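Local coordinates for fructosamine deglycase FrlB (Bacillus subtilis, PDB 3EUA), which catalyses the conversion of a range of fructosamine 6-phosphates to glucose 6-phosphate and a free amino acid, at residues Ile195-Ala200 against His223-His228; Ser243-Ile248 against Gly270-Val275; Tyr45-Glu50 against Gly147-Leu152. One frame throughout, in Å; residues are numbered along the deposited sequence.

Contact 1: residues Ile195-Ala200 against His223-His228; sequences IIYTMA and HSHAIH
Thr198 is gripped at both ends of its backbone: its N donates to His225 O (3.1 Å, almost straight at 176°), and its O accepts from Ile227 N at 2.8 Å. These are rungs of the parallel beta-alpha-beta unit 197-200, 205-220, 226-228 in the second SIS domain. Ile196 N to His223 O (2.9 Å) adds a rung upstream, and a weak bond from Ala200 N to Ile227 O adds one downstream. Between the Ile196 and Thr198 rungs the ladder is interrupted. Ser224 OG, swung away from its own N (chi1 -165°), donates to Ile196 O at a modelled distance too short to trust, while His225 N lies buried without a partner. Thr198 OG1 sits 3.2 Å from Ala226 CB and bonds Ser212 on the covering helix.

On the other side of the sheet, Tyr197 lays CE1 3.7 Å from His225 CB, and its OH bonds His223 of the second subunit. With an alanine in place of Tyr197, that histidine would probably lose its hydroxyl mate and a gap would open beside His225. The His225 ring itself stacks on His225 of the second subunit, and Ile227 CD1 lies over its centre, 3.4 Å above the plane.

Contact 2: residues Ser243-Ile248 against Gly270-Val275; sequences SVPFII and GKKLTV
Lys272 stretches back along 243-248 to hook its amine onto Ser243, just upstream of a parallel beta ladder. Its CB starts 3.9 Å from Pro245 CA. With CG turned beside the backbone N (chi1 -64°) and the rest of the chain extended, the methylenes run side by side with the proline ring and in the same direction. CD packs near Pro245 CG and comes within 3.3 Å of Ser243 O, CE passes the same carbonyl, and NZ closes on it with a hydrogen bond of 2.9 Å. NZ approaches that oxygen well to one side, at a C=O...N angle of 122° and tilted from the carbonyl plane. A salt bridge to Glu193 gives the ammonium group a second partner, an anionic one.

The backbone of Lys272 does a different job. It is the centre of an inverse gamma turn, after which the chain enters the strand, and its carbonyl starts the ladder: Phe246 N to Lys272 O is 3.1 Å, Thr274 N to Phe246 O 2.8 Å and Ile248 N to Thr274 O 2.9 Å. Where the turn begins, the backbones stand further apart and a water bridges them, donating to Val244 O at 2.6 Å and accepting from Lys271 N.

Above the ladder Leu273 CD2 rests 3.9 Å from Phe246 CB and also loosely touches Ile248 CD1. Ile247 and Thr274 lie alongside each other on the opposite face.

The contact pairs the N-terminal ends of the two strands of the beta-alpha-beta unit 246-250, 256-269, 273-277. Its own connecting helix covers Ile248, Leu273 and Val275, helix 158-190 packs on Pro245, Ile247 and Thr274, and strand 197-200 pairs along the far side of 246-250, leaving 273-277 as the outermost strand within this chain.

Contact 3: residues Tyr45-Glu50 against Gly147-Leu152; sequences YVFDRE and GTLQVL
The helical turns that carry Glu50 and Leu149 bring their CA atoms to 7.8 Å, the nearest CA pair between the two segments. The segment axes point broadly the same way, 28° apart, but stay 11.6 Å from each other, so side chains, Leu149 above all, bridge the gap. These are the C-terminal turns of helices 41-50 and 137-153, both in the first SIS domain.

Leu149 spans most of the distance and splits its two methyls between different partners. CD1 touches both Glu50 CB, at 3.7 Å, and Val46 CG1, at 3.9 Å. CD2 lies over one face of the Phe47 ring in a CH-pi contact, 4.2 Å from the centroid and 23° off the ring normal, displaced toward the rim on the CE2 and CZ side. Thr148 CG2 meets the same ring at its edge, near the plane.

Glu50 gives only its aliphatic root to the leucine. Its chain bends at chi2 (-67°) and carries the carboxylate away to Asn155, Lys157 and Tyr293. Asp48, further round the helix, pairs with Arg67 of the second subunit. Between the two segments themselves the contact is therefore wholly apolar, held by shape and dispersion, with the polar ends satisfied around its margin.

How the contacts relate
Contacts 1 and 2 belong to one four-stranded parallel sheet of the second SIS domain: strands 197-200 and 246-250 are neighbours in it, joined by Tyr197 N to Pro245 O and Tyr197 O to Ile247 N. Contact 1 is the more buried and borders the second subunit; contact 2, toward the other edge of the sheet, is partly buried and takes in a lysine and a water. Contact 3 lies in the first SIS domain, on the opposite side of the chain's centre, and touches neither. Buried like contact 1 and likewise bordered by the second subunit, it packs helix on helix through hydrocarbon, whereas the sheet contacts rest chiefly on backbone bonds.

Contact 1: residues Ile195-Ala200 against His223-His228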
ATOM      1  N   ILE A 195      16.074 -13.594  -6.485  1.00 20.55           N
ATOM      2  CA  ILE A 195      15.186 -12.739  -5.717  1.00 20.11           C
ATOM      3  C   ILE A 195      15.973 -11.676  -4.968  1.00 18.87           C
ATOM      4  O   ILE A 195      17.014 -11.946  -4.393  1.00 18.00           O
ATOM      5  CB  ILE A 195      14.298 -13.550  -4.706  1.00 20.06           C
ATOM      6  CG1 ILE A 195      13.306 -12.612  -4.013  1.00 20.85           C
ATOM      7  CG2 ILE A 195      15.172 -14.275  -3.691  1.00 21.38           C
ATOM      8  CD1 ILE A 195      12.174 -13.290  -3.248  1.00 20.43           C
ATOM      9  N   ILE A 196      15.472 -10.448  -4.996  1.00 18.06           N
ATOM     10  CA  ILE A 196      16.118  -9.354  -4.284  1.00 17.69           C
ATOM     11  C   ILE A 196      15.020  -8.507  -3.680  1.00 18.02           C
ATOM     12  O   ILE A 196      14.173  -7.970  -4.409  1.00 18.13           O
ATOM     13  CB  ILE A 196      16.973  -8.446  -5.178  1.00 17.15           C
ATOM     14  CG1 ILE A 196      18.072  -9.231  -5.910  1.00 17.55           C
ATOM     15  CG2 ILE A 196      17.566  -7.289  -4.307  1.00 15.65           C
ATOM     16  CD1 ILE A 196      18.813  -8.422  -7.038  1.00 18.66           C
ATOM     17  N   TYR A 197      15.003  -8.428  -2.357  1.00 17.66           N
ATOM     18  CA  TYR A 197      14.018  -7.608  -1.646  1.00 17.60           C
ATOM     19  C   TYR A 197      14.459  -6.171  -1.579  1.00 17.34           C
ATOM     20  O   TYR A 197      15.644  -5.867  -1.692  1.00 17.32           O
ATOM     21  CB  TYR A 197      13.849  -8.124  -0.211  1.00 17.40           C
ATOM     22  CG  TYR A 197      13.086  -9.407  -0.091  1.00 18.26           C
ATOM     23  CD1 TYR A 197      11.709  -9.379   0.057  1.00 18.37           C
ATOM     24  CD2 TYR A 197      13.712 -10.646  -0.129  1.00 17.67           C
ATOM     25  CE1 TYR A 197      10.961 -10.557   0.165  1.00 18.27           C
ATOM     26  CE2 TYR A 197      12.974 -11.834  -0.013  1.00 17.54           C
ATOM     27  CZ  TYR A 197      11.597 -11.778   0.144  1.00 18.99           C
ATOM     28  OH  TYR A 197      10.834 -12.929   0.256  1.00 18.07           O
ATOM     29  N   THR A 198      13.494  -5.263  -1.450  1.00 17.34           N
ATOM     30  CA  THR A 198      13.783  -3.877  -1.207  1.00 17.23           C
ATOM     31  C   THR A 198      13.044  -3.552   0.093  1.00 17.32           C
ATOM     32  O   THR A 198      12.124  -4.303   0.526  1.00 17.94           O
ATOM     33  CB  THR A 198      13.337  -2.918  -2.325  1.00 17.83           C
ATOM     34  OG1 THR A 198      11.903  -2.945  -2.454  1.00 16.81           O
ATOM     35  CG2 THR A 198      14.032  -3.255  -3.656  1.00 16.06           C
HETATM   36  N   MSE A 199      13.465  -2.483   0.743  1.00 17.87           N
HETATM   37  CA  MSE A 199      12.848  -2.059   1.997  1.00 18.38           C
HETATM   38  C   MSE A 199      13.062  -0.577   2.310  1.00 17.59           C
HETATM   39  O   MSE A 199      14.125  -0.055   2.127  1.00 18.26           O
HETATM   40  CB  MSE A 199      13.366  -2.936   3.132  1.00 19.46           C
HETATM   41  CG  MSE A 199      12.886  -2.546   4.475  1.00 19.19           C
HETATM   42 SE   MSE A 199      12.951  -3.963   5.794  0.75 19.97          SE
HETATM   43  CE  MSE A 199      12.960  -2.720   6.970  1.00 18.86           C
ATOM     44  N   ALA A 200      12.013   0.083   2.769  1.00 17.67           N
ATOM     45  CA  ALA A 200      12.044   1.508   3.132  1.00 17.34           C
ATOM     46  C   ALA A 200      10.717   1.859   3.835  1.00 17.84           C
ATOM     47  O   ALA A 200       9.840   0.989   3.976  1.00 17.50           O
ATOM     48  CB  ALA A 200      12.260   2.393   1.914  1.00 17.47           C
ATOM     49  N   HIS A 223      12.739 -11.702  -9.128  1.00 18.71           N
ATOM     50  CA  HIS A 223      11.664 -11.643  -8.141  1.00 18.53           C
ATOM     51  C   HIS A 223      11.965 -10.561  -7.129  1.00 18.81           C
ATOM     52  O   HIS A 223      13.123 -10.396  -6.722  1.00 18.35           O
ATOM     53  CB  HIS A 223      11.515 -12.975  -7.420  1.00 18.48           C
ATOM     54  CG  HIS A 223      11.203 -14.120  -8.331  1.00 19.15           C
ATOM     55  ND1 HIS A 223      10.004 -14.232  -9.001  1.00 17.30           N
ATOM     56  CD2 HIS A 223      11.915 -15.229  -8.642  1.00 19.21           C
ATOM     57  CE1 HIS A 223      10.010 -15.333  -9.729  1.00 19.10           C
ATOM     58  NE2 HIS A 223      11.151 -15.969  -9.513  1.00 19.13           N
ATOM     59  N   SER A 224      10.948  -9.824  -6.687  1.00 19.11           N
ATOM     60  CA  SER A 224      11.183  -8.824  -5.635  1.00 19.49           C
ATOM     61  C   SER A 224       9.896  -8.618  -4.820  1.00 19.88           C
ATOM     62  O   SER A 224       8.863  -9.276  -5.049  1.00 20.75           O
ATOM     63  CB  SER A 224      11.740  -7.512  -6.209  1.00 19.72           C
ATOM     64  OG  SER A 224      12.295  -6.655  -5.205  1.00 20.64           O
ATOM     65  N   HIS A 225      10.003  -7.739  -3.840  1.00 19.83           N
ATOM     66  CA  HIS A 225       8.923  -7.389  -2.906  1.00 18.84           C
ATOM     67  C   HIS A 225       9.467  -6.226  -2.157  1.00 18.55           C
ATOM     68  O   HIS A 225      10.586  -6.312  -1.661  1.00 19.06           O
ATOM     69  CB  HIS A 225       8.741  -8.503  -1.882  1.00 18.92           C
ATOM     70  CG  HIS A 225       7.579  -8.326  -0.951  1.00 15.04           C
ATOM     71  ND1 HIS A 225       7.147  -9.351  -0.131  1.00 18.30           N
ATOM     72  CD2 HIS A 225       6.690  -7.314  -0.785  1.00 19.49           C
ATOM     73  CE1 HIS A 225       6.093  -8.937   0.562  1.00 20.70           C
ATOM     74  NE2 HIS A 225       5.795  -7.704   0.183  1.00 18.76           N
ATOM     75  N   ALA A 226       8.716  -5.145  -2.056  1.00 18.51           N
ATOM     76  CA  ALA A 226       9.147  -3.980  -1.298  1.00 18.29           C
ATOM     77  C   ALA A 226       8.516  -4.080   0.079  1.00 18.22           C
ATOM     78  O   ALA A 226       7.341  -3.855   0.242  1.00 17.70           O
ATOM     79  CB  ALA A 226       8.745  -2.660  -1.961  1.00 17.48           C
ATOM     80  N   ILE A 227       9.335  -4.368   1.067  1.00 17.93           N
ATOM     81  CA  ILE A 227       8.858  -4.489   2.441  1.00 19.06           C
ATOM     82  C   ILE A 227       8.822  -3.126   3.128  1.00 18.64           C
ATOM     83  O   ILE A 227       9.775  -2.409   3.098  1.00 19.73           O
ATOM     84  CB  ILE A 227       9.784  -5.417   3.304  1.00 19.10           C
ATOM     85  CG1 ILE A 227      10.054  -6.747   2.590  1.00 20.52           C
ATOM     86  CG2 ILE A 227       9.179  -5.641   4.717  1.00 18.57           C
ATOM     87  CD1 ILE A 227       8.831  -7.450   2.207  1.00 21.71           C
ATOM     88  N   HIS A 228       7.730  -2.786   3.777  1.00 19.51           N
ATOM     89  CA  HIS A 228       7.693  -1.554   4.537  1.00 19.19           C
ATOM     90  C   HIS A 228       8.530  -1.801   5.819  1.00 19.31           C
ATOM     91  O   HIS A 228       8.387  -2.831   6.513  1.00 19.11           O
ATOM     92  CB  HIS A 228       6.262  -1.111   4.828  1.00 19.99           C
ATOM     93  CG  HIS A 228       6.184   0.109   5.688  1.00 19.71           C
ATOM     94  ND1 HIS A 228       6.289   0.053   7.062  1.00 22.91           N
ATOM     95  CD2 HIS A 228       6.051   1.418   5.376  1.00 24.22           C
ATOM     96  CE1 HIS A 228       6.211   1.273   7.554  1.00 24.67           C
ATOM     97  NE2 HIS A 228       6.103   2.124   6.550  1.00 23.92           N
TER

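Contact 2: residues Ser243-Ile248 against Gly270-Val275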
ATOM      1  N   SER A 243      21.838 -15.609   3.011  1.00 23.72           N
ATOM      2  CA  SER A 243      21.762 -15.737   1.559  1.00 24.31           C
ATOM      3  C   SER A 243      20.686 -14.875   0.878  1.00 23.50           C
ATOM      4  O   SER A 243      20.639 -14.849  -0.342  1.00 23.82           O
ATOM      5  CB  SER A 243      21.491 -17.206   1.184  1.00 24.42           C
ATOM      6  OG  SER A 243      20.145 -17.578   1.488  1.00 26.99           O
ATOM      7  N   VAL A 244      19.825 -14.192   1.639  1.00 21.76           N
ATOM      8  CA  VAL A 244      18.737 -13.423   1.030  1.00 20.78           C
ATOM      9  C   VAL A 244      19.148 -11.963   0.756  1.00 20.10           C
ATOM     10  O   VAL A 244      19.441 -11.224   1.674  1.00 20.01           O
ATOM     11  CB  VAL A 244      17.457 -13.439   1.874  1.00 20.55           C
ATOM     12  CG1 VAL A 244      16.304 -12.701   1.107  1.00 18.98           C
ATOM     13  CG2 VAL A 244      17.037 -14.870   2.199  1.00 20.54           C
ATOM     14  N   PRO A 245      19.226 -11.557  -0.524  1.00 19.86           N
ATOM     15  CA  PRO A 245      19.562 -10.170  -0.788  1.00 19.20           C
ATOM     16  C   PRO A 245      18.462  -9.134  -0.451  1.00 18.96           C
ATOM     17  O   PRO A 245      17.284  -9.288  -0.825  1.00 18.62           O
ATOM     18  CB  PRO A 245      19.802 -10.147  -2.298  1.00 19.59           C
ATOM     19  CG  PRO A 245      19.976 -11.550  -2.711  1.00 19.30           C
ATOM     20  CD  PRO A 245      19.078 -12.293  -1.789  1.00 20.22           C
ATOM     21  N   PHE A 246      18.880  -8.083   0.242  1.00 19.04           N
ATOM     22  CA  PHE A 246      18.025  -6.953   0.619  1.00 19.01           C
ATOM     23  C   PHE A 246      18.653  -5.634   0.236  1.00 19.02           C
ATOM     24  O   PHE A 246      19.816  -5.406   0.548  1.00 18.91           O
ATOM     25  CB  PHE A 246      17.798  -6.903   2.147  1.00 19.96           C
ATOM     26  CG  PHE A 246      16.532  -7.620   2.618  1.00 20.45           C
ATOM     27  CD1 PHE A 246      16.508  -8.994   2.804  1.00 20.82           C
ATOM     28  CD2 PHE A 246      15.380  -6.903   2.871  1.00 20.13           C
ATOM     29  CE1 PHE A 246      15.346  -9.640   3.247  1.00 21.59           C
ATOM     30  CE2 PHE A 246      14.217  -7.552   3.297  1.00 20.82           C
ATOM     31  CZ  PHE A 246      14.209  -8.912   3.479  1.00 21.15           C
ATOM     32  N   ILE A 247      17.890  -4.784  -0.450  1.00 18.69           N
ATOM     33  CA  ILE A 247      18.286  -3.430  -0.760  1.00 18.60           C
ATOM     34  C   ILE A 247      17.520  -2.619   0.274  1.00 18.61           C
ATOM     35  O   ILE A 247      16.283  -2.674   0.310  1.00 19.07           O
ATOM     36  CB  ILE A 247      17.855  -2.929  -2.145  1.00 18.63           C
ATOM     37  CG1 ILE A 247      18.592  -3.653  -3.273  1.00 17.85           C
ATOM     38  CG2 ILE A 247      18.080  -1.393  -2.257  1.00 20.01           C
ATOM     39  CD1 ILE A 247      17.953  -3.355  -4.624  1.00 20.69           C
ATOM     40  N   ILE A 248      18.241  -1.871   1.088  1.00 18.72           N
ATOM     41  CA  ILE A 248      17.660  -1.096   2.172  1.00 18.99           C
ATOM     42  C   ILE A 248      17.908   0.387   2.011  1.00 18.84           C
ATOM     43  O   ILE A 248      19.041   0.832   1.827  1.00 17.98           O
ATOM     44  CB  ILE A 248      18.268  -1.576   3.486  1.00 19.27           C
ATOM     45  CG1 ILE A 248      17.824  -3.024   3.717  1.00 19.04           C
ATOM     46  CG2 ILE A 248      17.898  -0.613   4.645  1.00 20.51           C
ATOM     47  CD1 ILE A 248      18.335  -3.683   5.007  1.00 19.49           C
ATOM     48  N   GLY A 270      21.311 -10.982   8.417  1.00 23.29           N
ATOM     49  CA  GLY A 270      21.474 -11.063   6.992  1.00 23.32           C
ATOM     50  C   GLY A 270      22.933 -10.862   6.693  1.00 23.79           C
ATOM     51  O   GLY A 270      23.773 -10.825   7.600  1.00 23.61           O
ATOM     52  N   LYS A 271      23.235 -10.744   5.401  1.00 23.88           N
ATOM     53  CA  LYS A 271      24.602 -10.521   4.935  1.00 23.95           C
ATOM     54  C   LYS A 271      24.642  -9.817   3.574  1.00 23.47           C
ATOM     55  O   LYS A 271      25.370  -8.854   3.400  1.00 23.06           O
ATOM     56  CB  LYS A 271      25.373 -11.839   4.819  1.00 24.10           C
ATOM     57  CG  LYS A 271      26.812 -11.710   4.283  1.00 24.31           C
ATOM     58  CD  LYS A 271      27.519 -13.079   4.266  1.00 24.63           C
ATOM     59  N   LYS A 272      23.857 -10.297   2.613  1.00 23.00           N
ATOM     60  CA  LYS A 272      23.838  -9.709   1.270  1.00 23.16           C
ATOM     61  C   LYS A 272      22.979  -8.458   1.271  1.00 22.12           C
ATOM     62  O   LYS A 272      21.888  -8.424   0.687  1.00 21.94           O
ATOM     63  CB  LYS A 272      23.318 -10.708   0.232  1.00 23.29           C
ATOM     64  CG  LYS A 272      24.180 -12.009  -0.005  1.00 25.20           C
ATOM     65  CD  LYS A 272      23.338 -13.003  -0.843  1.00 25.07           C
ATOM     66  CE  LYS A 272      23.981 -14.327  -1.207  1.00 26.69           C
ATOM     67  NZ  LYS A 272      23.010 -15.210  -1.977  1.00 25.04           N
ATOM     68  N   LEU A 273      23.474  -7.417   1.933  1.00 21.67           N
ATOM     69  CA  LEU A 273      22.741  -6.148   2.085  1.00 21.29           C
ATOM     70  C   LEU A 273      23.315  -5.057   1.204  1.00 21.26           C
ATOM     71  O   LEU A 273      24.527  -4.916   1.103  1.00 21.24           O
ATOM     72  CB  LEU A 273      22.831  -5.648   3.529  1.00 21.55           C
ATOM     73  CG  LEU A 273      22.366  -6.586   4.634  1.00 22.40           C
ATOM     74  CD1 LEU A 273      22.394  -5.858   5.948  1.00 22.73           C
ATOM     75  CD2 LEU A 273      20.954  -7.106   4.359  1.00 23.02           C
ATOM     76  N   THR A 274      22.437  -4.319   0.525  1.00 20.83           N
ATOM     77  CA  THR A 274      22.863  -3.210  -0.325  1.00 20.38           C
ATOM     78  C   THR A 274      22.168  -2.047   0.299  1.00 20.55           C
ATOM     79  O   THR A 274      20.943  -1.905   0.162  1.00 20.39           O
ATOM     80  CB  THR A 274      22.447  -3.403  -1.785  1.00 20.13           C
ATOM     81  OG1 THR A 274      23.155  -4.532  -2.321  1.00 19.19           O
ATOM     82  CG2 THR A 274      22.825  -2.214  -2.582  1.00 20.98           C
ATOM     83  N   VAL A 275      22.930  -1.202   0.984  1.00 20.12           N
ATOM     84  CA  VAL A 275      22.354  -0.104   1.739  1.00 20.25           C
ATOM     85  C   VAL A 275      22.579   1.266   1.094  1.00 20.52           C
ATOM     86  O   VAL A 275      23.702   1.626   0.774  1.00 20.32           O
ATOM     87  CB  VAL A 275      22.963  -0.048   3.181  1.00 20.29           C
ATOM     88  CG1 VAL A 275      22.314   1.037   4.017  1.00 19.28           C
ATOM     89  CG2 VAL A 275      22.854  -1.422   3.873  1.00 19.36           C
TER
HETATM   90  O   HOH W   1      21.303 -11.336   3.493  1.00 26.10           O

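Contact 3: residues Tyr45-Glu50 against Gly147-Leu152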
ATOM      1  N   TYR A  45       2.912  11.474   1.352  1.00 18.48           N
ATOM      2  CA  TYR A  45       3.583  11.750   2.610  1.00 18.40           C
ATOM      3  C   TYR A  45       3.583  13.258   2.904  1.00 18.63           C
ATOM      4  O   TYR A  45       3.272  13.657   4.015  1.00 18.59           O
ATOM      5  CB  TYR A  45       4.997  11.222   2.582  1.00 19.06           C
ATOM      6  CG  TYR A  45       5.688  11.297   3.884  1.00 17.89           C
ATOM      7  CD1 TYR A  45       5.620  10.236   4.788  1.00 19.26           C
ATOM      8  CD2 TYR A  45       6.448  12.397   4.218  1.00 19.71           C
ATOM      9  CE1 TYR A  45       6.295  10.296   6.008  1.00 20.95           C
ATOM     10  CE2 TYR A  45       7.114  12.462   5.392  1.00 19.54           C
ATOM     11  CZ  TYR A  45       7.032  11.413   6.298  1.00 20.78           C
ATOM     12  OH  TYR A  45       7.710  11.508   7.505  1.00 21.25           O
ATOM     13  N   VAL A  46       3.900  14.083   1.884  1.00 18.28           N
ATOM     14  CA  VAL A  46       3.873  15.540   2.018  1.00 18.23           C
ATOM     15  C   VAL A  46       2.495  16.002   2.469  1.00 17.98           C
ATOM     16  O   VAL A  46       2.362  16.730   3.452  1.00 17.71           O
ATOM     17  CB  VAL A  46       4.302  16.262   0.691  1.00 18.61           C
ATOM     18  CG1 VAL A  46       4.065  17.772   0.756  1.00 18.12           C
ATOM     19  CG2 VAL A  46       5.783  15.992   0.381  1.00 18.99           C
ATOM     20  N   PHE A  47       1.455  15.584   1.769  1.00 18.46           N
ATOM     21  CA  PHE A  47       0.102  15.949   2.179  1.00 19.35           C
ATOM     22  C   PHE A  47      -0.214  15.528   3.602  1.00 19.52           C
ATOM     23  O   PHE A  47      -0.832  16.293   4.345  1.00 19.88           O
ATOM     24  CB  PHE A  47      -0.973  15.391   1.225  1.00 20.37           C
ATOM     25  CG  PHE A  47      -1.441  16.380   0.235  1.00 20.76           C
ATOM     26  CD1 PHE A  47      -0.715  16.650  -0.904  1.00 22.73           C
ATOM     27  CD2 PHE A  47      -2.607  17.106   0.476  1.00 21.68           C
ATOM     28  CE1 PHE A  47      -1.150  17.612  -1.812  1.00 22.12           C
ATOM     29  CE2 PHE A  47      -3.036  18.051  -0.433  1.00 20.82           C
ATOM     30  CZ  PHE A  47      -2.296  18.312  -1.568  1.00 20.86           C
ATOM     31  N   ASP A  48       0.194  14.326   3.995  1.00 19.56           N
ATOM     32  CA  ASP A  48      -0.063  13.866   5.375  1.00 19.90           C
ATOM     33  C   ASP A  48       0.601  14.732   6.430  1.00 19.33           C
ATOM     34  O   ASP A  48       0.025  14.969   7.476  1.00 18.95           O
ATOM     35  CB  ASP A  48       0.333  12.386   5.576  1.00 20.32           C
ATOM     36  CG  ASP A  48      -0.641  11.421   4.918  1.00 21.66           C
ATOM     37  OD1 ASP A  48      -1.770  11.829   4.533  1.00 22.07           O
ATOM     38  OD2 ASP A  48      -0.286  10.235   4.798  1.00 21.20           O
ATOM     39  N   ARG A  49       1.810  15.204   6.147  1.00 19.80           N
ATOM     40  CA  ARG A  49       2.556  16.064   7.085  1.00 19.97           C
ATOM     41  C   ARG A  49       2.220  17.562   7.004  1.00 20.42           C
ATOM     42  O   ARG A  49       2.423  18.299   7.978  1.00 20.44           O
ATOM     43  CB  ARG A  49       4.047  15.895   6.812  1.00 20.52           C
ATOM     44  CG  ARG A  49       4.623  14.580   7.257  1.00 20.61           C
ATOM     45  CD  ARG A  49       5.191  14.640   8.670  1.00 22.37           C
ATOM     46  NE  ARG A  49       4.266  15.161   9.667  1.00 21.86           N
ATOM     47  CZ  ARG A  49       4.333  16.333  10.296  1.00 24.65           C
ATOM     48  NH1 ARG A  49       5.313  17.212  10.091  1.00 24.89           N
ATOM     49  NH2 ARG A  49       3.404  16.622  11.197  1.00 23.85           N
ATOM     50  N   GLU A  50       1.708  18.009   5.850  1.00 20.63           N
ATOM     51  CA  GLU A  50       1.459  19.431   5.620  1.00 20.99           C
ATOM     52  C   GLU A  50       0.029  19.934   5.513  1.00 21.65           C
ATOM     53  O   GLU A  50      -0.230  21.088   5.880  1.00 21.25           O
ATOM     54  CB  GLU A  50       2.125  19.830   4.304  1.00 21.09           C
ATOM     55  CG  GLU A  50       3.636  19.637   4.304  1.00 22.74           C
ATOM     56  CD  GLU A  50       4.338  20.592   5.264  1.00 22.61           C
ATOM     57  OE1 GLU A  50       3.857  21.724   5.486  1.00 21.92           O
ATOM     58  OE2 GLU A  50       5.398  20.188   5.782  1.00 25.26           O
ATOM     59  N   GLY A 147       2.800  23.741  -4.622  1.00 20.48           N
ATOM     60  CA  GLY A 147       2.071  24.888  -5.149  1.00 20.19           C
ATOM     61  C   GLY A 147       0.625  24.861  -4.686  1.00 20.15           C
ATOM     62  O   GLY A 147       0.107  25.884  -4.303  1.00 19.84           O
ATOM     63  N   THR A 148      -0.015  23.690  -4.772  1.00 20.98           N
ATOM     64  CA  THR A 148      -1.420  23.488  -4.360  1.00 20.97           C
ATOM     65  C   THR A 148      -1.597  23.824  -2.882  1.00 21.25           C
ATOM     66  O   THR A 148      -2.518  24.551  -2.513  1.00 21.12           O
ATOM     67  CB  THR A 148      -1.864  22.056  -4.714  1.00 21.41           C
ATOM     68  OG1 THR A 148      -1.868  21.912  -6.152  1.00 21.28           O
ATOM     69  CG2 THR A 148      -3.264  21.753  -4.158  1.00 22.01           C
ATOM     70  N   LEU A 149      -0.674  23.343  -2.051  1.00 21.55           N
ATOM     71  CA  LEU A 149      -0.702  23.627  -0.614  1.00 21.62           C
ATOM     72  C   LEU A 149      -0.465  25.120  -0.342  1.00 22.01           C
ATOM     73  O   LEU A 149      -1.055  25.680   0.571  1.00 21.73           O
ATOM     74  CB  LEU A 149       0.342  22.779   0.125  1.00 22.36           C
ATOM     75  CG  LEU A 149       0.051  21.293   0.280  1.00 23.05           C
ATOM     76  CD1 LEU A 149       1.278  20.503   0.815  1.00 24.25           C
ATOM     77  CD2 LEU A 149      -1.150  21.093   1.169  1.00 24.74           C
ATOM     78  N   GLN A 150       0.405  25.765  -1.114  1.00 22.10           N
ATOM     79  CA  GLN A 150       0.636  27.205  -0.916  1.00 22.99           C
ATOM     80  C   GLN A 150      -0.621  28.012  -1.318  1.00 22.60           C
ATOM     81  O   GLN A 150      -1.093  28.881  -0.545  1.00 22.41           O
ATOM     82  CB  GLN A 150       1.879  27.655  -1.674  1.00 23.21           C
ATOM     83  CG  GLN A 150       2.380  29.079  -1.330  1.00 26.23           C
ATOM     84  CD  GLN A 150       1.521  30.168  -1.897  1.00 29.70           C
ATOM     85  OE1 GLN A 150       1.025  30.070  -3.022  1.00 33.41           O
ATOM     86  NE2 GLN A 150       1.364  31.237  -1.139  1.00 32.22           N
ATOM     87  N   VAL A 151      -1.189  27.709  -2.485  1.00 22.40           N
ATOM     88  CA  VAL A 151      -2.379  28.415  -2.986  1.00 22.74           C
ATOM     89  C   VAL A 151      -3.638  28.205  -2.131  1.00 23.10           C
ATOM     90  O   VAL A 151      -4.338  29.170  -1.807  1.00 22.84           O
ATOM     91  CB  VAL A 151      -2.681  28.046  -4.478  1.00 22.92           C
ATOM     92  CG1 VAL A 151      -4.065  28.551  -4.918  1.00 22.34           C
ATOM     93  CG2 VAL A 151      -1.572  28.589  -5.411  1.00 21.58           C
ATOM     94  N   LEU A 152      -3.894  26.970  -1.729  1.00 23.39           N
ATOM     95  CA  LEU A 152      -5.109  26.653  -0.981  1.00 23.69           C
ATOM     96  C   LEU A 152      -5.015  26.804   0.526  1.00 24.15           C
ATOM     97  O   LEU A 152      -6.011  27.104   1.165  1.00 23.95           O
ATOM     98  CB  LEU A 152      -5.571  25.227  -1.338  1.00 23.74           C
ATOM     99  CG  LEU A 152      -5.980  25.001  -2.809  1.00 23.93           C
ATOM    100  CD1 LEU A 152      -6.293  23.562  -3.070  1.00 24.50           C
ATOM    101  CD2 LEU A 152      -7.167  25.914  -3.210  1.00 23.97           C
TER